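Local coordinates for protein SOSEKI 4 (Arabidopsis thaliana, PDB 6RSN) that polymerises through its DIX-like domain, locally interprets polarity cues and can influence cell division orientation, and positively regulates auxin biosynthesis and signalling, at residues Ile78-Val81 and His82-Tyr86; Asn32-Leu36 and Lys37-Asn41. The protein carries 1 engineered substitution. One frame throughout, in Å; residues are numbered along the deposited sequence.

Contact 1: Ile78-Val81 and His82-Tyr86; sequences IFPV and HGQEY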
ATOM      1  N   ILE A  78      -3.537   6.493   5.415  1.00 34.80           N
ATOM      2  CA  ILE A  78      -4.189   5.570   4.514  1.00 31.77           C
ATOM      3  C   ILE A  78      -5.554   5.194   5.072  1.00 35.06           C
ATOM      4  O   ILE A  78      -5.657   4.722   6.194  1.00 32.79           O
ATOM      5  CB  ILE A  78      -3.348   4.292   4.320  1.00 32.99           C
ATOM      6  CG1 ILE A  78      -1.980   4.620   3.698  1.00 29.35           C
ATOM      7  CG2 ILE A  78      -4.128   3.344   3.426  1.00 31.19           C
ATOM      8  CD1 ILE A  78      -1.054   3.393   3.534  1.00 28.90           C
ATOM      9  N   PHE A  79      -6.615   5.431   4.291  1.00 35.87           N
ATOM     10  CA  PHE A  79      -7.930   4.981   4.713  1.00 40.01           C
ATOM     11  C   PHE A  79      -8.197   3.534   4.277  1.00 46.03           C
ATOM     12  O   PHE A  79      -7.867   3.141   3.152  1.00 48.81           O
ATOM     13  CB  PHE A  79      -8.967   5.927   4.120  1.00 39.42           C
ATOM     14  CG  PHE A  79      -8.810   7.352   4.575  1.00 35.83           C
ATOM     15  CD1 PHE A  79      -9.293   7.750   5.813  1.00 36.62           C
ATOM     16  CD2 PHE A  79      -8.126   8.271   3.818  1.00 33.19           C
ATOM     17  CE1 PHE A  79      -9.162   9.072   6.201  1.00 38.49           C
ATOM     18  CE2 PHE A  79      -7.978   9.591   4.204  1.00 37.25           C
ATOM     19  CZ  PHE A  79      -8.540  10.011   5.403  1.00 36.97           C
ATOM     20  N   PRO A  80      -8.896   2.731   5.114  1.00 52.65           N
ATOM     21  CA  PRO A  80      -9.279   1.360   4.753  1.00 56.53           C
ATOM     22  C   PRO A  80     -10.448   1.313   3.770  1.00 61.59           C
ATOM     23  O   PRO A  80     -11.195   2.285   3.621  1.00 55.77           O
ATOM     24  CB  PRO A  80      -9.768   0.790   6.092  1.00 56.32           C
ATOM     25  CG  PRO A  80     -10.368   1.998   6.773  1.00 57.52           C
ATOM     26  CD  PRO A  80      -9.396   3.116   6.441  1.00 54.86           C
ATOM     27  N   VAL A  81     -10.597   0.149   3.122  1.00 68.37           N
ATOM     28  CA  VAL A  81     -11.728  -0.138   2.252  1.00 76.57           C
ATOM     29  C   VAL A  81     -12.448  -1.372   2.804  1.00 86.04           C
ATOM     30  O   VAL A  81     -11.802  -2.367   3.151  1.00 93.01           O
ATOM     31  CB  VAL A  81     -11.272  -0.305   0.783  1.00 72.03           C
ATOM     32  CG1 VAL A  81     -10.724  -1.696   0.463  1.00 69.98           C
ATOM     33  CG2 VAL A  81     -12.337   0.118  -0.215  1.00 69.24           C
ATOM     34  N   HIS A  82     -13.784  -1.291   2.896  1.00 88.99           N
ATOM     35  CA  HIS A  82     -14.606  -2.306   3.544  1.00 93.34           C
ATOM     36  C   HIS A  82     -14.180  -2.466   5.003  1.00 92.83           C
ATOM     37  O   HIS A  82     -13.983  -1.483   5.711  1.00 92.71           O
ATOM     38  CB  HIS A  82     -14.587  -3.654   2.797  1.00 99.89           C
ATOM     39  CG  HIS A  82     -14.642  -3.560   1.306  1.00105.77           C
ATOM     40  ND1 HIS A  82     -13.706  -4.184   0.493  1.00106.38           N
ATOM     41  CD2 HIS A  82     -15.501  -2.928   0.474  1.00106.94           C
ATOM     42  CE1 HIS A  82     -13.988  -3.937  -0.772  1.00104.21           C
ATOM     43  NE2 HIS A  82     -15.087  -3.169  -0.811  1.00104.54           N
ATOM     44  N   GLY A  83     -13.994  -3.720   5.427  1.00 91.15           N
ATOM     45  CA  GLY A  83     -13.939  -4.038   6.844  1.00 89.79           C
ATOM     46  C   GLY A  83     -12.523  -4.048   7.406  1.00 86.27           C
ATOM     47  O   GLY A  83     -11.955  -5.124   7.602  1.00 86.23           O
ATOM     48  N   GLN A  84     -12.008  -2.841   7.702  1.00 83.32           N
ATOM     49  CA  GLN A  84     -10.646  -2.590   8.162  1.00 78.93           C
ATOM     50  C   GLN A  84      -9.636  -3.191   7.188  1.00 72.33           C
ATOM     51  O   GLN A  84      -8.531  -3.557   7.589  1.00 69.68           O
ATOM     52  CB  GLN A  84     -10.405  -3.124   9.576  1.00 87.05           C
ATOM     53  CG  GLN A  84     -10.124  -2.032  10.600  1.00 93.89           C
ATOM     54  CD  GLN A  84      -8.757  -1.404  10.449  1.00 95.76           C
ATOM     55  OE1 GLN A  84      -7.727  -2.082  10.487  1.00 96.50           O
ATOM     56  NE2 GLN A  84      -8.739  -0.088  10.292  1.00 95.18           N
ATOM     57  N   GLU A  85     -10.047  -3.275   5.915  1.00 64.41           N
ATOM     58  CA  GLU A  85      -9.274  -3.878   4.843  1.00 57.64           C
ATOM     59  C   GLU A  85      -8.465  -2.798   4.130  1.00 49.42           C
ATOM     60  O   GLU A  85      -9.056  -1.805   3.659  1.00 46.93           O
ATOM     61  CB  GLU A  85     -10.226  -4.496   3.828  1.00 60.27           C
ATOM     62  CG  GLU A  85      -9.694  -5.759   3.202  1.00 60.57           C
ATOM     63  CD  GLU A  85     -10.691  -6.301   2.198  1.00 63.75           C
ATOM     64  OE1 GLU A  85     -11.656  -6.941   2.643  1.00 66.40           O
ATOM     65  OE2 GLU A  85     -10.512  -6.060   0.970  1.00 65.13           O
ATOM     66  N   TYR A  86      -7.138  -3.027   4.091  1.00 40.55           N
ATOM     67  CA  TYR A  86      -6.180  -2.127   3.462  1.00 33.89           C
ATOM     68  C   TYR A  86      -5.664  -2.801   2.205  1.00 29.58           C
ATOM     69  O   TYR A  86      -5.108  -3.907   2.278  1.00 30.84           O
ATOM     70  CB  TYR A  86      -4.989  -1.760   4.354  1.00 32.55           C
ATOM     71  CG  TYR A  86      -5.355  -0.931   5.560  1.00 34.69           C
ATOM     72  CD1 TYR A  86      -5.658   0.416   5.430  1.00 34.65           C
ATOM     73  CD2 TYR A  86      -5.374  -1.502   6.822  1.00 37.35           C
ATOM     74  CE1 TYR A  86      -5.980   1.201   6.521  1.00 37.53           C
ATOM     75  CE2 TYR A  86      -5.714  -0.743   7.935  1.00 40.69           C
ATOM     76  CZ  TYR A  86      -5.988   0.610   7.782  1.00 39.68           C
ATOM     77  OH  TYR A  86      -6.334   1.365   8.866  1.00 41.56           O
TER
HETATM   78  O   HOH W   1      -5.886   3.982   8.701  1.00 41.85           O
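Pro80 lies over one face of the Tyr86 ring, its CB 4.2 Å from the ring centroid and 26° off the ring normal, which meets the geometry of a CH-pi contact. The two side chains run side by side and point the same way. The ring reaches the proline because Tyr86 CG stands anti to its own carbonyl carbon, beside the backbone N (chi1 -67°). At the ring's edge, near its plane, Ile78 O comes within 3.6 Å of Tyr86 CE1, while Ile78 CG2 packs against Tyr86 CD1 at 3.9 Å.

Two polar links hold the far end of the ring. One water donates to Ile78 O over 2.6 Å and also bonds to Tyr86 OH at 2.7 Å, so it bridges the two sides of the loop. The hydroxyl oxygen also accepts a hydrogen bond from Gln84 NE2 at 3.2 Å with an N-H...O angle of 149°, the oxygen lying somewhat out of the Gln84 amide plane. With its face against the proline and its oxygen held twice, the ring is probably restricted in its rotation.

Nearer the loop's tip, Val81 N donates almost straight to Glu85 O, though the modelled 2.5 Å is short enough to be doubtful. The reverse pairing of Glu85 N with Val81 O is weak and equally uncertain, because Val81 O clashes with Glu85 CB. The Val81 methyls lie against one face of the His82 imidazole, but that histidine is poorly ordered.

Tyr86 also packs on Val6 of strand 5-13. The chain reverses in this loop between strands 77-78 and 86-92, with Gly83 at the centre of an inverse gamma turn, and so enters strand 86-92 of the ubiquitin-like DIX fold.

Contact 2: Asn32-Leu36 and Lys37-Asn41; sequences NGLYL and KDVIN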
ATOM      1  N   ASN A  32      -4.580   4.828  15.718  1.00 56.15           N
ATOM      2  CA  ASN A  32      -5.873   5.068  15.102  1.00 54.96           C
ATOM      3  C   ASN A  32      -5.791   5.116  13.589  1.00 52.12           C
ATOM      4  O   ASN A  32      -6.755   5.597  12.956  1.00 49.27           O
ATOM      5  CB  ASN A  32      -6.391   6.468  15.388  1.00 56.49           C
ATOM      6  CG  ASN A  32      -6.286   6.761  16.854  1.00 60.54           C
ATOM      7  OD1 ASN A  32      -5.652   7.738  17.227  1.00 65.79           O
ATOM      8  ND2 ASN A  32      -6.849   5.874  17.675  1.00 59.76           N
ATOM      9  N   GLY A  33      -4.646   4.644  13.055  1.00 48.01           N
ATOM     10  CA  GLY A  33      -4.364   4.908  11.658  1.00 44.52           C
ATOM     11  C   GLY A  33      -3.004   4.417  11.161  1.00 40.54           C
ATOM     12  O   GLY A  33      -1.930   4.594  11.749  1.00 41.68           O
ATOM     13  N   LEU A  34      -3.066   3.973   9.917  1.00 38.24           N
ATOM     14  CA  LEU A  34      -1.891   3.539   9.180  1.00 34.19           C
ATOM     15  C   LEU A  34      -1.439   4.655   8.243  1.00 32.13           C
ATOM     16  O   LEU A  34      -2.297   5.305   7.628  1.00 34.88           O
ATOM     17  CB  LEU A  34      -2.389   2.365   8.354  1.00 31.59           C
ATOM     18  CG  LEU A  34      -1.358   1.793   7.367  1.00 30.70           C
ATOM     19  CD1 LEU A  34      -0.206   1.107   8.064  1.00 32.66           C
ATOM     20  CD2 LEU A  34      -2.074   0.900   6.398  1.00 29.44           C
ATOM     21  N   TYR A  35      -0.118   4.890   8.177  1.00 31.29           N
ATOM     22  CA  TYR A  35       0.456   5.857   7.243  1.00 30.18           C
ATOM     23  C   TYR A  35       1.294   5.111   6.209  1.00 28.67           C
ATOM     24  O   TYR A  35       1.823   4.027   6.498  1.00 29.15           O
ATOM     25  CB  TYR A  35       1.345   6.863   7.977  1.00 32.14           C
ATOM     26  CG  TYR A  35       0.526   7.761   8.888  1.00 34.64           C
ATOM     27  CD1 TYR A  35      -0.004   7.295  10.072  1.00 36.20           C
ATOM     28  CD2 TYR A  35       0.224   9.054   8.504  1.00 34.78           C
ATOM     29  CE1 TYR A  35      -0.784   8.107  10.894  1.00 38.10           C
ATOM     30  CE2 TYR A  35      -0.518   9.890   9.330  1.00 38.13           C
ATOM     31  CZ  TYR A  35      -1.036   9.413  10.510  1.00 37.49           C
ATOM     32  OH  TYR A  35      -1.765  10.323  11.235  1.00 40.00           O
ATOM     33  N   LEU A  36       1.450   5.761   5.053  1.00 26.77           N
ATOM     34  CA  LEU A  36       2.198   5.050   4.021  1.00 27.42           C
ATOM     35  C   LEU A  36       3.608   4.708   4.524  1.00 28.64           C
ATOM     36  O   LEU A  36       4.147   3.627   4.239  1.00 25.55           O
ATOM     37  CB  LEU A  36       2.215   5.830   2.688  1.00 26.00           C
ATOM     38  CG  LEU A  36       3.130   5.176   1.635  1.00 25.36           C
ATOM     39  CD1 LEU A  36       2.564   3.811   1.150  1.00 24.90           C
ATOM     40  CD2 LEU A  36       3.255   6.036   0.349  1.00 27.89           C
ATOM     41  N   LYS A  37       4.189   5.631   5.309  1.00 28.01           N
ATOM     42  CA  LYS A  37       5.518   5.397   5.839  1.00 28.45           C
ATOM     43  C   LYS A  37       5.546   4.106   6.677  1.00 27.89           C
ATOM     44  O   LYS A  37       6.565   3.442   6.689  1.00 28.01           O
ATOM     45  CB  LYS A  37       6.018   6.605   6.649  1.00 31.96           C
ATOM     46  CG  LYS A  37       5.192   6.918   7.869  1.00 40.25           C
ATOM     47  CD  LYS A  37       5.660   8.157   8.667  1.00 45.29           C
ATOM     48  CE  LYS A  37       5.272   8.014  10.124  1.00 52.86           C
ATOM     49  NZ  LYS A  37       3.885   8.466  10.416  1.00 55.28           N
ATOM     50  N   ASP A  38       4.458   3.728   7.379  1.00 29.68           N
ATOM     51  CA  ASP A  38       4.437   2.488   8.170  1.00 30.93           C
ATOM     52  C   ASP A  38       4.600   1.257   7.252  1.00 28.66           C
ATOM     53  O   ASP A  38       5.362   0.322   7.565  1.00 26.52           O
ATOM     54  CB  ASP A  38       3.160   2.346   8.983  1.00 33.40           C
ATOM     55  CG  ASP A  38       3.000   3.478   9.992  1.00 37.34           C
ATOM     56  OD1 ASP A  38       3.997   3.824  10.606  1.00 40.91           O
ATOM     57  OD2 ASP A  38       1.891   4.001  10.144  1.00 38.76           O
ATOM     58  N   VAL A  39       3.854   1.259   6.120  1.00 26.86           N
ATOM     59  CA  VAL A  39       3.891   0.224   5.081  1.00 25.07           C
ATOM     60  C   VAL A  39       5.272   0.161   4.455  1.00 23.80           C
ATOM     61  O   VAL A  39       5.873  -0.922   4.359  1.00 24.34           O
ATOM     62  CB  VAL A  39       2.831   0.456   4.002  1.00 25.60           C
ATOM     63  CG1 VAL A  39       2.972  -0.621   2.897  1.00 25.60           C
ATOM     64  CG2 VAL A  39       1.432   0.514   4.642  1.00 26.22           C
ATOM     65  N   ILE A  40       5.828   1.331   4.120  1.00 22.84           N
ATOM     66  CA  ILE A  40       7.140   1.366   3.489  1.00 24.22           C
ATOM     67  C   ILE A  40       8.220   0.864   4.460  1.00 24.61           C
ATOM     68  O   ILE A  40       9.115   0.100   4.090  1.00 24.88           O
ATOM     69  CB  ILE A  40       7.459   2.784   2.983  1.00 25.26           C
ATOM     70  CG1 ILE A  40       6.437   3.278   1.949  1.00 28.73           C
ATOM     71  CG2 ILE A  40       8.881   2.834   2.454  1.00 28.09           C
ATOM     72  CD1 ILE A  40       6.269   2.426   0.770  1.00 31.31           C
ATOM     73  N   ASN A  41       8.120   1.261   5.744  1.00 25.41           N
ATOM     74  CA  ASN A  41       9.072   0.714   6.716  1.00 26.87           C
ATOM     75  C   ASN A  41       9.046  -0.813   6.796  1.00 25.78           C
ATOM     76  O   ASN A  41      10.096  -1.488   6.918  1.00 26.63           O
ATOM     77  CB  ASN A  41       8.820   1.305   8.112  1.00 32.14           C
ATOM     78  CG  ASN A  41       9.244   2.754   8.165  1.00 36.79           C
ATOM     79  OD1 ASN A  41      10.130   3.169   7.417  1.00 41.50           O
ATOM     80  ND2 ASN A  41       8.633   3.546   9.035  1.00 39.81           N
TER
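Tyr35 and Asp38 grip each other at the start of helix 36-47, where Tyr35 holds the N-cap position. Tyr35 N donates to Asp38 OD2 over 2.9 Å at 161°, and Asp38 N returns a bond to Tyr35 O over 2.8 Å. The first bond, from the N-cap amide to the side chain three residues on, is one half of a capping box. OD2 receives it on its anti side, well out of the carboxylate plane. With Asp38 replaced by alanine, Tyr35 N would probably lose its acceptor and Ser29 OG its partner, leaving the helix start less firmly capped. The same oxygen, OD2, sits at the edge of the Tyr35 ring, whose plane is nearly perpendicular to the carboxylate.

Over a face of that ring comes Lys37 NZ, 4.2 Å from the centroid and 28° off the normal, a cation-pi contact; the lysine chain bends at its end (chi4 -85°), which brings NZ over the ring.

On the apolar side, Leu34 CD1 meets Asp38 CB at 3.7 Å and Val39 CG2 at 3.8 Å. Across the first helical turn, Leu36 CG packs on Ile40 CG1 at 3.8 Å, alongside the backbone bond from Ile40 N to Leu36 O.

Farther out, Trp57 backs Leu36 and Ile40, and Val26 backs Leu34 and Asp38. The carboxylate is held from its other oxygen too, OD1 being hydrogen-bonded to Ser29 OG.

In the fold
From the N terminus, strands 5-13 and 22-27 come first, and contact 2 then forms where short strand 34-35 turns into helix 36-47. The chain next passes through strands 55-63 and 66-71 before contact 1 closes the loop between strands 77-78 and 86-92. The contacts therefore follow in series, neither nesting nor crossing, with centres about 13 Å apart. They nonetheless touch: strands 34-35 and 77-78 pair antiparallel, Ile78 N lying 2.8 Å from Leu34 O in a probable hydrogen bond. Beside it, Tyr86 CD1 packs on Leu34 CD2 at 3.7 Å. These links tie the start of helix 36-47 to the loop that leads into strand 86-92, the middle strand of the main sheet.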